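Local coordinates for protein mnemiopsin 1 (Mnemiopsis leidyi, PDB 5VP3) that probably emits blue light when calcium binds its EF-hand loops, as a light-sensitive Ca(2+)-regulated photoprotein of a ctenophore, at residues A[12-17]-A[112-117]. Numbering follows the deposited sequence.
Sequences RYLRSV and ERERER
Y13 and L14 of helix 9-16, and V17 just after it, meet E114 and R115 near the end of helix 101-117. The two helix segments cross at 43°, their axes 10.6 Å apart. E112 serves as partner of R115: its OE2 forms a salt bridge with R115 NH1 at 2.6 Å, though the hydrogen bond within it is weak. S122, L123 and I124 also bond its carboxylate. E114 comes next and meets three residues through its aliphatic stem. Its CB lies 3.9 Å from CD2 of L14, and its CG 3.7 Å from CG2 of V17 and close to the Y13 ring. A bend at chi2 (62°) turns its carboxylate toward a salt bridge with R118 and a bond from N19. R115 follows, its CG 3.7 Å from Y13 OH. Its guanidinium makes an off-centre cation-pi contact, CZ 5.0 Å from the Y13 ring centroid, the two planes 27° apart. Without the ring, as with an alanine in place of Y13, a gap would probably open beside E114 and the R115 guanidinium would lose its aromatic partner. Direct contact is thus apolar and cation-pi, while R115 is paired with E112 within the helix and E114 with R118 just after it.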
ATOM      1  N   ARG A  12      11.817   1.589  14.140  1.00 37.39           N
ATOM      2  CA  ARG A  12      11.436   2.175  15.424  1.00 40.98           C
ATOM      3  C   ARG A  12      10.433   1.278  16.154  1.00 37.44           C
ATOM      4  O   ARG A  12      10.590   0.970  17.338  1.00 34.21           O
ATOM      5  CB  ARG A  12      10.861   3.567  15.197  1.00 34.85           C
ATOM      6  CG  ARG A  12      10.530   4.343  16.468  1.00 40.34           C
ATOM      7  CD  ARG A  12       9.633   5.529  16.094  1.00 50.66           C
ATOM      8  NE  ARG A  12       9.145   6.245  17.264  1.00 63.47           N
ATOM      9  CZ  ARG A  12       8.197   7.184  17.238  1.00 67.77           C
ATOM     10  NH1 ARG A  12       7.606   7.543  16.091  1.00 64.80           N
ATOM     11  NH2 ARG A  12       7.819   7.761  18.374  1.00 56.31           N
ATOM     12  N   TYR A  13       9.408   0.818  15.447  1.00 34.83           N
ATOM     13  CA  TYR A  13       8.357   0.074  16.125  1.00 34.02           C
ATOM     14  C   TYR A  13       8.863  -1.278  16.611  1.00 34.13           C
ATOM     15  O   TYR A  13       8.577  -1.691  17.738  1.00 33.64           O
ATOM     16  CB  TYR A  13       7.167  -0.100  15.189  1.00 35.04           C
ATOM     17  CG  TYR A  13       6.225  -1.119  15.688  1.00 33.95           C
ATOM     18  CD1 TYR A  13       5.468  -0.882  16.822  1.00 39.43           C
ATOM     19  CD2 TYR A  13       6.104  -2.333  15.057  1.00 35.28           C
ATOM     20  CE1 TYR A  13       4.601  -1.828  17.300  1.00 39.77           C
ATOM     21  CE2 TYR A  13       5.237  -3.295  15.525  1.00 32.02           C
ATOM     22  CZ  TYR A  13       4.488  -3.032  16.649  1.00 30.51           C
ATOM     23  OH  TYR A  13       3.612  -3.978  17.118  1.00 37.96           O
ATOM     24  N   LEU A  14       9.594  -1.997  15.767  1.00 28.49           N
ATOM     25  CA  LEU A  14      10.055  -3.316  16.152  1.00 35.18           C
ATOM     26  C   LEU A  14      10.939  -3.218  17.380  1.00 41.55           C
ATOM     27  O   LEU A  14      10.755  -3.962  18.352  1.00 33.93           O
ATOM     28  CB  LEU A  14      10.807  -3.962  14.999  1.00 32.31           C
ATOM     29  CG  LEU A  14       9.913  -4.273  13.792  1.00 36.42           C
ATOM     30  CD1 LEU A  14      10.785  -4.697  12.656  1.00 35.03           C
ATOM     31  CD2 LEU A  14       8.861  -5.373  14.140  1.00 34.76           C
ATOM     32  N   ARG A  15      11.880  -2.269  17.370  1.00 32.09           N
ATOM     33  CA  ARG A  15      12.782  -2.139  18.520  1.00 44.82           C
ATOM     34  C   ARG A  15      12.018  -1.731  19.783  1.00 40.38           C
ATOM     35  O   ARG A  15      12.379  -2.146  20.886  1.00 47.88           O
ATOM     36  CB  ARG A  15      13.900  -1.130  18.233  1.00 35.64           C
ATOM     37  CG  ARG A  15      14.828  -1.445  17.039  1.00 40.90           C
ATOM     38  CD  ARG A  15      15.083  -2.960  16.813  1.00 37.64           C
ATOM     39  NE  ARG A  15      15.971  -3.193  15.657  1.00 40.46           N
ATOM     40  CZ  ARG A  15      15.893  -4.231  14.812  1.00 38.52           C
ATOM     41  NH1 ARG A  15      14.965  -5.170  14.950  1.00 36.01           N
ATOM     42  NH2 ARG A  15      16.764  -4.339  13.821  1.00 44.86           N
ATOM     43  N   SER A  16      10.941  -0.958  19.635  1.00 41.40           N
ATOM     44  CA  SER A  16      10.141  -0.560  20.783  1.00 40.49           C
ATOM     45  C   SER A  16       9.468  -1.742  21.471  1.00 39.21           C
ATOM     46  O   SER A  16       9.140  -1.633  22.658  1.00 38.73           O
ATOM     47  CB  SER A  16       9.082   0.462  20.361  1.00 37.18           C
ATOM     48  OG  SER A  16       8.039  -0.123  19.590  1.00 38.17           O
ATOM     49  N   VAL A  17       9.251  -2.856  20.769  1.00 35.96           N
ATOM     50  CA  VAL A  17       8.635  -4.045  21.364  1.00 41.67           C
ATOM     51  C   VAL A  17       9.636  -5.200  21.463  1.00 37.31           C
ATOM     52  O   VAL A  17       9.240  -6.361  21.630  1.00 37.78           O
ATOM     53  CB  VAL A  17       7.360  -4.466  20.600  1.00 40.86           C
ATOM     54  CG1 VAL A  17       6.344  -3.356  20.603  1.00 41.40           C
ATOM     55  CG2 VAL A  17       7.647  -4.843  19.147  1.00 30.13           C
ATOM     56  N   GLU A 112       4.143  -5.480  10.311  1.00 32.73           N
ATOM     57  CA  GLU A 112       2.759  -5.931  10.225  1.00 34.67           C
ATOM     58  C   GLU A 112       2.574  -7.289  10.897  1.00 30.13           C
ATOM     59  O   GLU A 112       1.551  -7.532  11.535  1.00 26.24           O
ATOM     60  CB  GLU A 112       2.289  -5.990   8.758  1.00 25.31           C
ATOM     61  CG  GLU A 112       2.043  -4.627   8.126  1.00 31.19           C
ATOM     62  CD  GLU A 112       0.693  -4.042   8.465  1.00 25.21           C
ATOM     63  OE1 GLU A 112      -0.357  -4.510   7.948  1.00 32.07           O
ATOM     64  OE2 GLU A 112       0.678  -3.078   9.253  1.00 22.80           O
ATOM     65  N   ARG A 113       3.522  -8.210  10.728  1.00 24.74           N
ATOM     66  CA  ARG A 113       3.406  -9.494  11.428  1.00 31.42           C
ATOM     67  C   ARG A 113       3.426  -9.319  12.952  1.00 31.74           C
ATOM     68  O   ARG A 113       2.718 -10.029  13.680  1.00 34.96           O
ATOM     69  CB  ARG A 113       4.528 -10.441  10.983  1.00 34.67           C
ATOM     70  CG  ARG A 113       4.294 -11.001   9.540  1.00 34.10           C
ATOM     71  CD  ARG A 113       5.320 -12.062   9.151  1.00 41.93           C
ATOM     72  NE  ARG A 113       6.706 -11.563   9.149  1.00 37.94           N
ATOM     73  CZ  ARG A 113       7.391 -11.197   8.060  1.00 38.68           C
ATOM     74  NH1 ARG A 113       6.850 -11.254   6.842  1.00 36.15           N
ATOM     75  NH2 ARG A 113       8.644 -10.777   8.181  1.00 31.38           N
ATOM     76  N   GLU A 114       4.236  -8.382  13.452  1.00 25.96           N
ATOM     77  CA  GLU A 114       4.334  -8.138  14.897  1.00 24.63           C
ATOM     78  C   GLU A 114       3.023  -7.566  15.411  1.00 28.32           C
ATOM     79  O   GLU A 114       2.474  -8.025  16.414  1.00 30.63           O
ATOM     80  CB  GLU A 114       5.511  -7.182  15.149  1.00 23.36           C
ATOM     81  CG  GLU A 114       5.857  -6.863  16.600  1.00 30.92           C
ATOM     82  CD  GLU A 114       6.272  -8.098  17.394  1.00 34.91           C
ATOM     83  OE1 GLU A 114       6.883  -9.004  16.802  1.00 32.17           O
ATOM     84  OE2 GLU A 114       5.980  -8.166  18.604  1.00 36.18           O
ATOM     85  N   ARG A 115       2.482  -6.636  14.677  1.00 27.96           N
ATOM     86  CA  ARG A 115       1.180  -6.107  14.947  1.00 27.56           C
ATOM     87  C   ARG A 115       0.110  -7.178  14.981  1.00 31.14           C
ATOM     88  O   ARG A 115      -0.687  -7.175  15.837  1.00 33.76           O
ATOM     89  CB  ARG A 115       0.805  -5.058  13.938  1.00 26.94           C
ATOM     90  CG  ARG A 115       1.290  -3.660  14.198  1.00 36.77           C
ATOM     91  CD  ARG A 115       0.962  -2.728  13.044  1.00 39.69           C
ATOM     92  NE  ARG A 115       2.035  -1.825  12.939  1.00 57.18           N
ATOM     93  CZ  ARG A 115       2.829  -1.693  11.928  1.00 35.40           C
ATOM     94  NH1 ARG A 115       2.650  -2.310  10.829  1.00 32.04           N
ATOM     95  NH2 ARG A 115       3.794  -0.867  12.063  1.00 53.78           N
ATOM     96  N   GLU A 116       0.112  -8.079  14.035  1.00 29.04           N
ATOM     97  CA  GLU A 116      -0.853  -9.128  14.005  1.00 40.45           C
ATOM     98  C   GLU A 116      -0.781  -9.944  15.260  1.00 35.38           C
ATOM     99  O   GLU A 116      -1.744 -10.167  15.898  1.00 34.07           O
ATOM    100  CB  GLU A 116      -0.650 -10.075  12.845  1.00 33.25           C
ATOM    101  CG  GLU A 116      -1.132  -9.601  11.538  1.00 37.34           C
ATOM    102  CD  GLU A 116      -0.714 -10.504  10.426  1.00 35.32           C
ATOM    103  OE1 GLU A 116       0.292 -11.145  10.531  1.00 37.10           O
ATOM    104  OE2 GLU A 116      -1.383 -10.553   9.451  1.00 36.70           O
ATOM    105  N   ARG A 117       0.404 -10.379  15.581  1.00 33.64           N
ATOM    106  CA  ARG A 117       0.608 -11.196  16.730  1.00 37.09           C
ATOM    107  C   ARG A 117       0.175 -10.481  17.996  1.00 36.30           C
ATOM    108  O   ARG A 117      -0.261 -11.076  18.896  1.00 39.38           O
ATOM    109  CB  ARG A 117       2.036 -11.722  16.787  1.00 39.02           C
ATOM    110  CG  ARG A 117       2.955 -11.055  17.745  1.00 57.07           C
ATOM    111  CD  ARG A 117       4.185 -11.860  18.015  1.00 40.53           C
ATOM    112  NE  ARG A 117       3.945 -12.920  18.919  1.00 40.58           N
ATOM    113  CZ  ARG A 117       4.821 -13.855  19.189  1.00 51.34           C
ATOM    114  NH1 ARG A 117       5.982 -13.848  18.615  1.00 41.22           N
ATOM    115  NH2 ARG A 117       4.530 -14.796  20.041  1.00 54.97           N
TER
HETATM  116  O   HOH W   1       8.677  -8.453  20.288  1.00 47.25           O